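Local coordinates for protein UDP-4-amino-4,6-dideoxy-N-acetyl-beta-L-altrosamine transaminase (PDB 2FNU) that catalyses the PLP-dependent transamination of a UDP-linked 4-keto sugar, with glutamate as amino donor, in the second step of pseudaminic acid biosynthesis, at residues B[9-14]-B[236-241]; B[39-44]-B[50-55]; B[57-62]-B[174-179]; B[185-190]-B[229-234]. All coordinates share one frame; numbering follows the deposited sequence.

Interaction 1 of 4, residues B[9-14]-B[236-241]; sequences PCLDKE and SALGLS. With UD1 (uridine-diphosphate-N-acetylglucosamine), chain F.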
# COMPACT_ATOMS: atom_id res chain seq x y z
N PRO B 9 -2.07 -15.16 12.79
CA PRO B 9 -2.88 -15.59 11.66
C PRO B 9 -3.22 -17.07 11.79
O PRO B 9 -2.46 -17.83 12.37
CB PRO B 9 -1.94 -15.36 10.46
CG PRO B 9 -0.55 -15.50 11.03
CD PRO B 9 -0.66 -14.91 12.42
N CYS B 10 -4.36 -17.45 11.21
CA CYS B 10 -4.82 -18.82 11.31
C CYS B 10 -5.17 -19.33 9.91
O CYS B 10 -6.34 -19.37 9.53
CB CYS B 10 -6.04 -18.90 12.23
SG CYS B 10 -5.68 -18.32 13.92
N LEU B 11 -4.14 -19.71 9.16
CA LEU B 11 -4.33 -20.25 7.81
C LEU B 11 -4.46 -21.76 7.85
O LEU B 11 -3.83 -22.41 8.67
CB LEU B 11 -3.15 -19.88 6.90
CG LEU B 11 -3.25 -18.55 6.15
CD1 LEU B 11 -3.63 -17.41 7.05
CD2 LEU B 11 -1.95 -18.24 5.41
N ASP B 12 -5.27 -22.31 6.94
CA ASP B 12 -5.41 -23.77 6.82
C ASP B 12 -5.05 -24.21 5.40
O ASP B 12 -4.62 -23.41 4.57
CB ASP B 12 -6.82 -24.23 7.22
CG ASP B 12 -7.92 -23.69 6.32
OD1 ASP B 12 -9.11 -23.81 6.70
OD2 ASP B 12 -7.64 -23.14 5.23
N LYS B 13 -5.24 -25.50 5.10
CA LYS B 13 -4.83 -26.02 3.79
C LYS B 13 -5.57 -25.41 2.60
O LYS B 13 -5.01 -25.28 1.51
CB LYS B 13 -4.87 -27.56 3.75
CG LYS B 13 -6.24 -28.19 4.00
CD LYS B 13 -6.98 -28.49 2.69
CE LYS B 13 -8.31 -29.21 2.95
NZ LYS B 13 -8.10 -30.56 3.55
N GLU B 14 -6.84 -25.05 2.80
CA GLU B 14 -7.62 -24.44 1.72
C GLU B 14 -7.05 -23.06 1.40
O GLU B 14 -6.98 -22.68 0.22
CB GLU B 14 -9.11 -24.33 2.10
CG GLU B 14 -9.88 -25.65 2.06
CD GLU B 14 -11.39 -25.44 2.24
OE1 GLU B 14 -11.86 -24.29 2.10
OE2 GLU B 14 -12.10 -26.44 2.53
N SER B 236 -5.87 -11.42 -2.33
CA SER B 236 -7.33 -11.51 -2.52
C SER B 236 -7.81 -12.96 -2.44
O SER B 236 -8.89 -13.25 -1.91
CB SER B 236 -7.73 -10.91 -3.87
OG SER B 236 -7.47 -9.51 -3.87
N ALA B 237 -7.01 -13.89 -2.97
CA ALA B 237 -7.35 -15.31 -2.86
C ALA B 237 -7.34 -15.75 -1.40
O ALA B 237 -8.22 -16.49 -0.95
CB ALA B 237 -6.33 -16.14 -3.65
N LEU B 238 -6.33 -15.30 -0.66
CA LEU B 238 -6.27 -15.56 0.76
C LEU B 238 -7.49 -14.98 1.47
O LEU B 238 -8.13 -15.65 2.29
CB LEU B 238 -4.96 -14.99 1.32
CG LEU B 238 -4.67 -15.24 2.78
CD1 LEU B 238 -4.94 -16.71 3.16
CD2 LEU B 238 -3.22 -14.82 3.10
N GLY B 239 -7.84 -13.74 1.15
CA GLY B 239 -9.01 -13.11 1.78
C GLY B 239 -10.32 -13.83 1.54
O GLY B 239 -11.11 -14.01 2.47
N LEU B 240 -10.56 -14.22 0.28
CA LEU B 240 -11.76 -14.96 -0.10
C LEU B 240 -11.85 -16.26 0.69
O LEU B 240 -12.92 -16.61 1.21
CB LEU B 240 -11.74 -15.31 -1.58
CG LEU B 240 -12.48 -14.51 -2.64
CD1 LEU B 240 -12.09 -15.09 -4.00
CD2 LEU B 240 -13.98 -14.61 -2.42
N SER B 241 -10.73 -16.98 0.78
CA SER B 241 -10.70 -18.28 1.43
C SER B 241 -10.92 -18.14 2.93
O SER B 241 -11.67 -18.92 3.55
CB SER B 241 -9.37 -18.99 1.13
OG SER B 241 -9.37 -20.30 1.69
C1' UD1 F . -0.59 -2.36 15.58
C2' UD1 F . -1.80 -2.35 16.52
C3' UD1 F . -2.94 -3.24 16.02
C4' UD1 F . -3.22 -2.98 14.53
C5' UD1 F . -1.96 -2.96 13.64
C6' UD1 F . -1.45 -4.37 13.32
C7' UD1 F . -1.09 -1.88 18.83
C8' UD1 F . -0.51 -2.43 20.11
N2' UD1 F . -1.39 -2.75 17.86
O1' UD1 F . 0.12 -3.60 15.70
O3' UD1 F . -4.15 -2.97 16.77
O5' UD1 F . -0.93 -2.13 14.20
O7' UD1 F . -1.27 -0.70 18.71
N1 UD1 F . 2.09 -11.18 14.73
C2 UD1 F . 1.96 -12.43 14.10
N3 UD1 F . 2.05 -12.53 12.77
C4 UD1 F . 2.27 -11.46 11.99
C5 UD1 F . 2.41 -10.19 12.55
C6 UD1 F . 2.33 -10.03 13.92
O2 UD1 F . 1.76 -13.46 14.81
O4 UD1 F . 2.34 -11.61 10.76
C1B UD1 F . 2.01 -11.10 16.20
C2B UD1 F . 3.41 -11.32 16.75
O2' UD1 F . 3.33 -12.18 17.89
C3B UD1 F . 3.88 -9.94 17.15
C4B UD1 F . 2.58 -9.24 17.50
O4B UD1 F . 1.58 -9.81 16.65
O3B UD1 F . 4.78 -9.94 18.26
C5B UD1 F . 2.70 -7.75 17.25
O5B UD1 F . 1.46 -7.15 17.60
PA UD1 F . 1.41 -5.57 17.88
O1A UD1 F . -0.05 -5.16 18.04
O2A UD1 F . 2.40 -5.25 18.99
O3A UD1 F . 1.99 -5.09 16.45
PB UD1 F . 1.74 -3.62 15.81
O1B UD1 F . 2.18 -2.55 16.80
O2B UD1 F . 2.29 -3.65 14.39
O HOH W 1 -12.20 -21.57 3.75

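Interaction 2 of 4, residues B[39-44]-B[50-55]; sequences EALCEF and ALVFNS. With PMP (4'-deoxy-4'-aminopyridoxal-5'-phosphate), chain E.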
# COMPACT_ATOMS: atom_id res chain seq x y z
N GLU B 39 -17.03 -8.71 -3.90
CA GLU B 39 -18.40 -9.23 -3.99
C GLU B 39 -18.75 -10.08 -2.78
O GLU B 39 -19.87 -9.98 -2.25
CB GLU B 39 -18.58 -10.03 -5.28
CG GLU B 39 -18.60 -9.13 -6.52
CD GLU B 39 -18.37 -9.85 -7.84
OE1 GLU B 39 -18.31 -9.15 -8.87
OE2 GLU B 39 -18.24 -11.09 -7.86
N ALA B 40 -17.81 -10.91 -2.33
CA ALA B 40 -18.06 -11.76 -1.18
C ALA B 40 -18.25 -10.93 0.10
O ALA B 40 -19.06 -11.25 0.98
CB ALA B 40 -16.95 -12.80 -1.03
N LEU B 41 -17.49 -9.83 0.21
CA LEU B 41 -17.68 -8.94 1.36
C LEU B 41 -19.07 -8.30 1.34
O LEU B 41 -19.71 -8.16 2.38
CB LEU B 41 -16.59 -7.85 1.40
CG LEU B 41 -15.19 -8.35 1.80
CD1 LEU B 41 -14.13 -7.32 1.39
CD2 LEU B 41 -15.12 -8.64 3.32
N CYS B 42 -19.53 -7.90 0.15
CA CYS B 42 -20.87 -7.31 0.06
C CYS B 42 -21.93 -8.33 0.48
O CYS B 42 -22.90 -7.97 1.15
CB CYS B 42 -21.15 -6.85 -1.37
SG CYS B 42 -20.17 -5.37 -1.80
N GLU B 43 -21.75 -9.58 0.07
CA GLU B 43 -22.71 -10.64 0.41
C GLU B 43 -22.68 -10.95 1.91
O GLU B 43 -23.73 -11.09 2.56
CB GLU B 43 -22.46 -11.89 -0.42
CG GLU B 43 -22.77 -11.63 -1.87
CD GLU B 43 -23.04 -12.88 -2.67
OE1 GLU B 43 -23.53 -13.88 -2.09
OE2 GLU B 43 -22.77 -12.85 -3.89
N PHE B 44 -21.48 -10.98 2.48
CA PHE B 44 -21.33 -11.24 3.91
C PHE B 44 -21.97 -10.16 4.78
O PHE B 44 -22.59 -10.46 5.79
CB PHE B 44 -19.83 -11.38 4.21
CG PHE B 44 -19.50 -11.75 5.63
CD1 PHE B 44 -19.64 -13.05 6.08
CD2 PHE B 44 -18.96 -10.80 6.50
CE1 PHE B 44 -19.30 -13.39 7.39
CE2 PHE B 44 -18.63 -11.15 7.81
CZ PHE B 44 -18.79 -12.43 8.24
N ALA B 50 -17.96 -2.68 -1.92
CA ALA B 50 -16.73 -2.96 -1.17
C ALA B 50 -15.53 -2.72 -2.07
O ALA B 50 -15.56 -3.06 -3.28
CB ALA B 50 -16.72 -4.39 -0.66
N LEU B 51 -14.48 -2.15 -1.48
CA LEU B 51 -13.22 -1.96 -2.19
C LEU B 51 -12.11 -2.45 -1.29
O LEU B 51 -12.07 -2.03 -0.13
CB LEU B 51 -12.96 -0.47 -2.45
CG LEU B 51 -13.77 0.19 -3.55
CD1 LEU B 51 -13.55 1.70 -3.50
CD2 LEU B 51 -13.40 -0.37 -4.93
N VAL B 52 -11.22 -3.28 -1.82
CA VAL B 52 -10.11 -3.76 -1.00
C VAL B 52 -8.82 -3.01 -1.33
O VAL B 52 -8.63 -2.53 -2.47
CB VAL B 52 -9.91 -5.29 -1.10
CG1 VAL B 52 -11.12 -6.03 -0.54
CG2 VAL B 52 -9.70 -5.71 -2.55
N PHE B 53 -7.97 -2.87 -0.31
CA PHE B 53 -6.78 -1.99 -0.34
C PHE B 53 -5.60 -2.73 0.25
O PHE B 53 -5.79 -3.77 0.91
CB PHE B 53 -7.02 -0.75 0.54
CG PHE B 53 -8.01 0.22 -0.01
CD1 PHE B 53 -7.60 1.34 -0.72
CD2 PHE B 53 -9.38 0.00 0.16
CE1 PHE B 53 -8.53 2.24 -1.24
CE2 PHE B 53 -10.31 0.89 -0.36
CZ PHE B 53 -9.89 2.01 -1.06
N ASN B 54 -4.38 -2.19 0.07
CA ASN B 54 -3.20 -2.87 0.58
C ASN B 54 -3.14 -2.91 2.12
O ASN B 54 -2.42 -3.72 2.69
CB ASN B 54 -1.91 -2.23 0.04
CG ASN B 54 -1.62 -0.89 0.67
OD1 ASN B 54 -0.78 -0.80 1.62
ND2 ASN B 54 -2.31 0.12 0.23
N SER B 55 -3.84 -1.99 2.76
CA SER B 55 -3.90 -1.92 4.22
C SER B 55 -5.16 -1.14 4.63
O SER B 55 -5.69 -0.37 3.82
CB SER B 55 -2.68 -1.22 4.81
OG SER B 55 -2.66 0.15 4.44
N1 PMP E . -7.52 1.17 12.85
C2 PMP E . -7.46 0.30 13.91
C2A PMP E . -8.52 0.40 14.98
C3 PMP E . -6.43 -0.64 13.97
O3 PMP E . -6.37 -1.53 15.01
C4 PMP E . -5.44 -0.70 12.96
C4A PMP E . -4.27 -1.65 13.04
N4A PMP E . -3.84 -1.88 14.40
C5 PMP E . -5.57 0.15 11.86
C6 PMP E . -6.65 1.03 11.80
C5A PMP E . -4.57 0.13 10.71
O4P PMP E . -4.87 -1.03 9.94
P PMP E . -3.73 -1.66 8.98
O1P PMP E . -2.76 -2.36 9.90
O2P PMP E . -4.46 -2.65 8.13
O3P PMP E . -3.11 -0.56 8.16

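Interaction 3 of 4, residues B[57-62]-B[174-179]; sequences TSALLT and ASVFSF. With PMP (4'-deoxy-4'-aminopyridoxal-5'-phosphate), chain E.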
# COMPACT_ATOMS: atom_id res chain seq x y z
N THR B 57 -5.00 1.29 6.69
CA THR B 57 -4.53 2.68 6.76
C THR B 57 -4.71 3.37 5.39
O THR B 57 -5.13 4.52 5.32
CB THR B 57 -3.09 2.74 7.25
OG1 THR B 57 -3.01 2.07 8.50
CG2 THR B 57 -2.64 4.18 7.46
N SER B 58 -4.43 2.63 4.31
CA SER B 58 -4.70 3.14 2.96
C SER B 58 -6.19 3.37 2.72
O SER B 58 -6.59 4.37 2.10
CB SER B 58 -4.13 2.20 1.89
OG SER B 58 -2.71 2.18 1.94
N ALA B 59 -7.00 2.41 3.20
CA ALA B 59 -8.45 2.54 3.15
C ALA B 59 -8.93 3.79 3.89
O ALA B 59 -9.77 4.55 3.37
CB ALA B 59 -9.09 1.29 3.71
N LEU B 60 -8.38 4.03 5.09
CA LEU B 60 -8.79 5.19 5.88
C LEU B 60 -8.44 6.49 5.15
O LEU B 60 -9.26 7.41 5.08
CB LEU B 60 -8.12 5.18 7.27
CG LEU B 60 -8.69 4.22 8.31
CD1 LEU B 60 -7.73 4.04 9.47
CD2 LEU B 60 -10.04 4.69 8.82
N LEU B 61 -7.22 6.57 4.60
CA LEU B 61 -6.83 7.79 3.89
C LEU B 61 -7.77 8.00 2.70
O LEU B 61 -8.24 9.11 2.45
CB LEU B 61 -5.41 7.68 3.35
CG LEU B 61 -4.96 8.86 2.48
CD1 LEU B 61 -4.83 10.13 3.34
CD2 LEU B 61 -3.64 8.56 1.77
N THR B 62 -8.04 6.93 1.97
CA THR B 62 -8.92 7.03 0.79
C THR B 62 -10.32 7.50 1.18
O THR B 62 -10.91 8.36 0.51
CB THR B 62 -8.97 5.68 0.07
OG1 THR B 62 -7.64 5.35 -0.34
CG2 THR B 62 -9.88 5.74 -1.17
N ALA B 174 -19.56 5.15 5.51
CA ALA B 174 -18.68 4.08 5.07
C ALA B 174 -17.96 3.53 6.28
O ALA B 174 -17.81 4.24 7.29
CB ALA B 174 -17.68 4.61 4.04
N SER B 175 -17.50 2.29 6.16
CA SER B 175 -16.80 1.61 7.24
C SER B 175 -15.53 0.96 6.72
O SER B 175 -15.48 0.50 5.58
CB SER B 175 -17.70 0.53 7.86
OG SER B 175 -18.92 1.10 8.33
N VAL B 176 -14.51 0.92 7.57
CA VAL B 176 -13.21 0.35 7.19
C VAL B 176 -12.99 -0.94 7.96
O VAL B 176 -13.29 -1.00 9.15
CB VAL B 176 -12.08 1.34 7.49
CG1 VAL B 176 -10.69 0.68 7.41
CG2 VAL B 176 -12.21 2.55 6.54
N PHE B 177 -12.46 -1.97 7.28
CA PHE B 177 -11.99 -3.19 7.94
C PHE B 177 -10.51 -3.41 7.66
O PHE B 177 -10.01 -2.97 6.63
CB PHE B 177 -12.78 -4.40 7.43
CG PHE B 177 -14.25 -4.34 7.77
CD1 PHE B 177 -15.17 -3.90 6.82
CD2 PHE B 177 -14.70 -4.69 9.02
CE1 PHE B 177 -16.54 -3.84 7.14
CE2 PHE B 177 -16.07 -4.63 9.35
CZ PHE B 177 -16.99 -4.20 8.41
N SER B 178 -9.83 -4.10 8.56
CA SER B 178 -8.44 -4.47 8.31
C SER B 178 -8.32 -5.98 8.19
O SER B 178 -8.98 -6.72 8.91
CB SER B 178 -7.55 -4.01 9.48
OG SER B 178 -6.20 -4.46 9.32
N PHE B 179 -7.42 -6.42 7.31
CA PHE B 179 -7.09 -7.83 7.11
C PHE B 179 -5.60 -8.04 7.41
O PHE B 179 -4.98 -8.96 6.88
CB PHE B 179 -7.41 -8.28 5.68
CG PHE B 179 -8.78 -7.88 5.21
CD1 PHE B 179 -8.93 -7.16 4.04
CD2 PHE B 179 -9.91 -8.20 5.95
CE1 PHE B 179 -10.20 -6.75 3.59
CE2 PHE B 179 -11.18 -7.81 5.50
CZ PHE B 179 -11.32 -7.09 4.33
N1 PMP E . -7.52 1.17 12.85
C2 PMP E . -7.46 0.30 13.91
C2A PMP E . -8.52 0.40 14.98
C3 PMP E . -6.43 -0.64 13.97
O3 PMP E . -6.37 -1.53 15.01
C4 PMP E . -5.44 -0.70 12.96
C4A PMP E . -4.27 -1.65 13.04
N4A PMP E . -3.84 -1.88 14.40
C5 PMP E . -5.57 0.15 11.86
C6 PMP E . -6.65 1.03 11.80
C5A PMP E . -4.57 0.13 10.71
O4P PMP E . -4.87 -1.03 9.94
P PMP E . -3.73 -1.66 8.98
O1P PMP E . -2.76 -2.36 9.90
O2P PMP E . -4.46 -2.65 8.13
O3P PMP E . -3.11 -0.56 8.16

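Interaction 4 of 4, residues B[185-190]-B[229-234]; sequences ITTAEG and FRLNEI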
# COMPACT_ATOMS: atom_id res chain seq x y z
N ILE B 185 -9.93 -11.89 10.00
CA ILE B 185 -9.44 -12.70 8.87
C ILE B 185 -8.26 -11.93 8.31
O ILE B 185 -8.13 -10.72 8.57
CB ILE B 185 -10.47 -12.95 7.74
CG1 ILE B 185 -10.88 -11.63 7.06
CG2 ILE B 185 -11.65 -13.79 8.25
CD1 ILE B 185 -11.69 -11.83 5.75
N THR B 186 -7.43 -12.59 7.52
CA THR B 186 -6.22 -11.93 7.03
C THR B 186 -5.94 -12.11 5.55
O THR B 186 -6.31 -13.12 4.94
CB THR B 186 -4.98 -12.38 7.82
OG1 THR B 186 -3.87 -11.53 7.48
CG2 THR B 186 -4.59 -13.84 7.49
N THR B 187 -5.27 -11.11 4.99
CA THR B 187 -4.65 -11.18 3.67
C THR B 187 -3.15 -10.82 3.80
O THR B 187 -2.54 -10.36 2.83
CB THR B 187 -5.36 -10.20 2.69
OG1 THR B 187 -5.24 -8.85 3.16
CG2 THR B 187 -6.83 -10.56 2.58
N ALA B 188 -2.59 -11.05 5.00
CA ALA B 188 -1.23 -10.66 5.43
C ALA B 188 -1.13 -9.16 5.75
O ALA B 188 -0.81 -8.78 6.87
CB ALA B 188 -0.14 -11.10 4.43
N GLU B 189 -1.35 -8.33 4.74
CA GLU B 189 -1.70 -6.91 4.93
C GLU B 189 -2.91 -6.71 4.04
O GLU B 189 -3.00 -7.27 2.95
CB GLU B 189 -0.59 -5.96 4.48
CG GLU B 189 0.73 -6.07 5.29
CD GLU B 189 0.74 -5.22 6.55
OE1 GLU B 189 -0.30 -4.58 6.91
OE2 GLU B 189 1.79 -5.23 7.23
N GLY B 190 -3.84 -5.90 4.50
CA GLY B 190 -4.97 -5.55 3.65
C GLY B 190 -6.01 -4.75 4.40
O GLY B 190 -6.00 -4.69 5.63
N PHE B 229 -2.85 1.71 -4.09
CA PHE B 229 -3.18 1.03 -2.83
C PHE B 229 -3.91 -0.28 -3.13
O PHE B 229 -4.71 -0.75 -2.33
CB PHE B 229 -4.08 1.92 -1.97
CG PHE B 229 -3.47 3.25 -1.57
CD1 PHE B 229 -2.10 3.40 -1.38
CD2 PHE B 229 -4.31 4.32 -1.29
CE1 PHE B 229 -1.56 4.63 -0.98
CE2 PHE B 229 -3.78 5.56 -0.89
CZ PHE B 229 -2.42 5.71 -0.72
N ARG B 230 -3.63 -0.88 -4.28
CA ARG B 230 -4.37 -2.09 -4.68
C ARG B 230 -3.99 -3.28 -3.82
O ARG B 230 -2.85 -3.39 -3.32
CB ARG B 230 -4.11 -2.40 -6.15
CG ARG B 230 -4.59 -1.29 -7.10
CD ARG B 230 -4.50 -1.72 -8.55
NE ARG B 230 -3.12 -2.04 -8.96
CZ ARG B 230 -2.38 -1.31 -9.79
NH1 ARG B 230 -2.83 -0.18 -10.35
NH2 ARG B 230 -1.15 -1.73 -10.10
N LEU B 231 -4.96 -4.18 -3.63
CA LEU B 231 -4.71 -5.49 -3.07
C LEU B 231 -4.49 -6.45 -4.24
O LEU B 231 -5.30 -6.50 -5.17
CB LEU B 231 -5.91 -5.94 -2.25
CG LEU B 231 -5.66 -7.17 -1.35
CD1 LEU B 231 -4.75 -6.78 -0.18
CD2 LEU B 231 -6.97 -7.74 -0.81
N ASN B 232 -3.39 -7.21 -4.21
CA ASN B 232 -3.10 -8.07 -5.36
C ASN B 232 -3.90 -9.38 -5.32
O ASN B 232 -4.68 -9.62 -4.38
CB ASN B 232 -1.59 -8.32 -5.47
CG ASN B 232 -1.03 -8.97 -4.22
OD1 ASN B 232 -0.22 -8.38 -3.49
ND2 ASN B 232 -1.47 -10.18 -3.96
N GLU B 233 -3.72 -10.23 -6.34
CA GLU B 233 -4.53 -11.44 -6.46
C GLU B 233 -4.15 -12.51 -5.45
O GLU B 233 -4.99 -13.32 -5.05
CB GLU B 233 -4.44 -12.02 -7.88
CG GLU B 233 -5.03 -11.12 -8.92
CD GLU B 233 -6.54 -11.16 -8.89
OE1 GLU B 233 -7.15 -10.25 -8.30
OE2 GLU B 233 -7.13 -12.12 -9.43
N ILE B 234 -2.88 -12.54 -5.05
CA ILE B 234 -2.42 -13.53 -4.08
C ILE B 234 -3.16 -13.27 -2.77
O ILE B 234 -3.76 -14.17 -2.19
CB ILE B 234 -0.91 -13.44 -3.87
CG1 ILE B 234 -0.14 -13.72 -5.18
CG2 ILE B 234 -0.46 -14.41 -2.78
CD1 ILE B 234 1.35 -13.36 -5.08

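Interaction 1 of 4, residues B[9-14]-B[236-241]
Leu11 and Leu238 face each other where the loop leading into helix 13-23 passes helix 233-244, with backbones 8.7 Å apart between Leu11 CA and Leu238 CA and closing to 6.9 Å between Glu14 CA and Ser241 CA. The two leucines bridge the wider gap, crossing at about a right angle: the fork of Leu11 meets a single methyl, Leu238 CD1, which lies 3.9 Å from Leu11 CG. Leu238 presents that methyl with CG swung opposite its backbone N (chi1 -176°). Leu23 and Ile234 of the second subunit pack on Leu11 and Leu238 respectively, so branched apolar side chains suit a place at the dimer interface. Where the backbones converge, small Ser241 fits, its OG 3.6 Å from Glu14 C; that hydroxyl is hydrogen-bonded to Asp15. A water donates to Ser241 O at 2.7 Å and, over a longer 3.2 Å, to Glu14 OE1. Asp12 is the N-cap of helix 13-23, and its OD1 forms a salt bridge with Lys245. Pro9 CD touches the uracil of the UDP-sugar, 3.6 Å from UD1 N3. With no direct hydrogen bond between the segments, the contact implies an apolar centre beside the dimer interface and a water-bridged, polar outer end.

Interaction 2 of 4, residues B[39-44]-B[50-55]
A helix-turn-strand unit, helix 32-45 followed by strand 49-53, brings Leu41 and Cys42 against Ala50 and Val52, at an edge of the mixed sheet of this PLP-dependent aminotransferase. The short axes approach to 7.9 Å and run at 128° to each other, so the strand heads back obliquely past the helix it has just left. Ala50 sits at the closest point of the backbones, where the small alanine lets helix and strand come close (Cys42 CA to Ala50 CA 6.1 Å): its methyl touches both Leu41 CB, 4.0 Å from Ala50 CB, and Cys42 SG, 3.8 Å from Ala50 CB. Cys42 SG also stands 3.5 Å from Ala50 N. Leucine suits the next place because it is longer: with CG opposite its carbonyl carbon (chi1 -72°), Leu41 extends past Ala50 and sets CD1 against Val52 CG1 at 3.8 Å. No hydrogen bond joins the two segments, which meet by van der Waals packing; just outside them, Glu38 of the same helix accepts from Val52 N. Beyond the strand, Ser55 caps helix 56-66, its OG accepting from Ser58 N, and its CB lies 3.4 Å from PMP O3P. Leu243 of helix 233-244 packs on Leu41, Leu51 points the other way onto helix 198-208, and strand 191-195 pairs with strand 49-53 through the backbones of Leu51 and Phe53.

Interaction 3 of 4, residues B[57-62]-B[174-179]
Val176 turns CG1 opposite its backbone N (chi1 167°) and CG2 opposite its carbonyl carbon, and this spreads both methyls toward helix 56-66. CG1 reaches the methyl of Ala59, 4.1 Å from Ala59 CB, while CG2 meets Leu60 CD2 at 3.8 Å. Alanine suits the point where helix and strand come nearest, and Leu60, crossing Val176 at about a right angle, fills the flank. Leu60 is forked between two tasks: CD2 packs on the strand, and CD1 lies 4.0 Å from PMP C6 on the cofactor ring. This is a helix laid on the central sheet of a fold-type I PLP enzyme, with the cofactor phosphate at the helix's first turn. Thr57 grips one phosphate oxygen twice, its backbone N donating to PMP O3P at 3.0 Å and its OG1 donating to the same oxygen at 2.7 Å. From the strand, Ser178 OG donates to PMP O2P at 2.8 Å. The N-terminal end of the helix dipole would be expected to favour the phosphate's negative charge as well. Ala56 N, His157 and Lys183 are among the other groups bonded to the cofactor. One turn on, Thr62 OG1 donates to Ser58 O at 2.8 Å, and Thr62 N approaches that oxygen from the opposite face of its carbonyl plane.

Interaction 4 of 4, residues B[185-190]-B[229-234]
Thr187 OG1 donates to Glu189 O at 2.7 Å, a bond that comes from above the carbonyl plane, 58° out of it, and so misses the lone pairs. Onto this bonded pair leans Leu231, whose CD1 lies 3.6 Å from Glu189 O and 4.0 Å from Thr187 OG1. The threonine hydroxyl is placed by a chi1 of 61°, which tucks OG1 between the backbone N and the carbonyl carbon and sets it where it reaches Glu189 O, two residues on. Leu231, with CG opposite its backbone N (chi1 -167°), reaches across, and the same methyl also touches Gly190 CA at 4.0 Å. Just before, Thr186 OG1 accepts from Ala188 N at 2.8 Å, an ST turn in the loop joining strands 174-178 and 191-195. Gly190, which touches the cofactor, suits a place where a CB would collide with Thr187 OG1. Leucine suits position 231 because its methyl can lie against the Thr187-Glu189 bond without competing for it. Asn232, the next residue, occupies the N-cap position of helix 233-244. Glu189 points its carboxylate away from Leu231 to the second subunit, where OE2 meets Arg230 in a salt bridge and Thr29 in a hydrogen bond; Arg230 of this chain returns the pairing with Glu189 of that subunit.

Interactions 2, 3 and 4 are buried, whereas interaction 1 is only partly so, with a bridging water. Interaction 1 uses helix 233-244 itself and interaction 4 the residues leading into it; the two touch where Leu238 CG packs on Thr186 O at 3.4 Å. Interactions 2 and 3 set strand 49-53 and helix 56-66 about the same sheet, and Phe53 packs on Ala59 and Thr62. None has a direct hydrogen bond between its segments: 2 and 3 meet through apolar side chains, 1 adds a serine against backbone, and in 4 a leucine methyl lies on polar loop atoms. Polar bonds serve the cofactor phosphate in 3 and loop folding in 4. Each touches the second subunit.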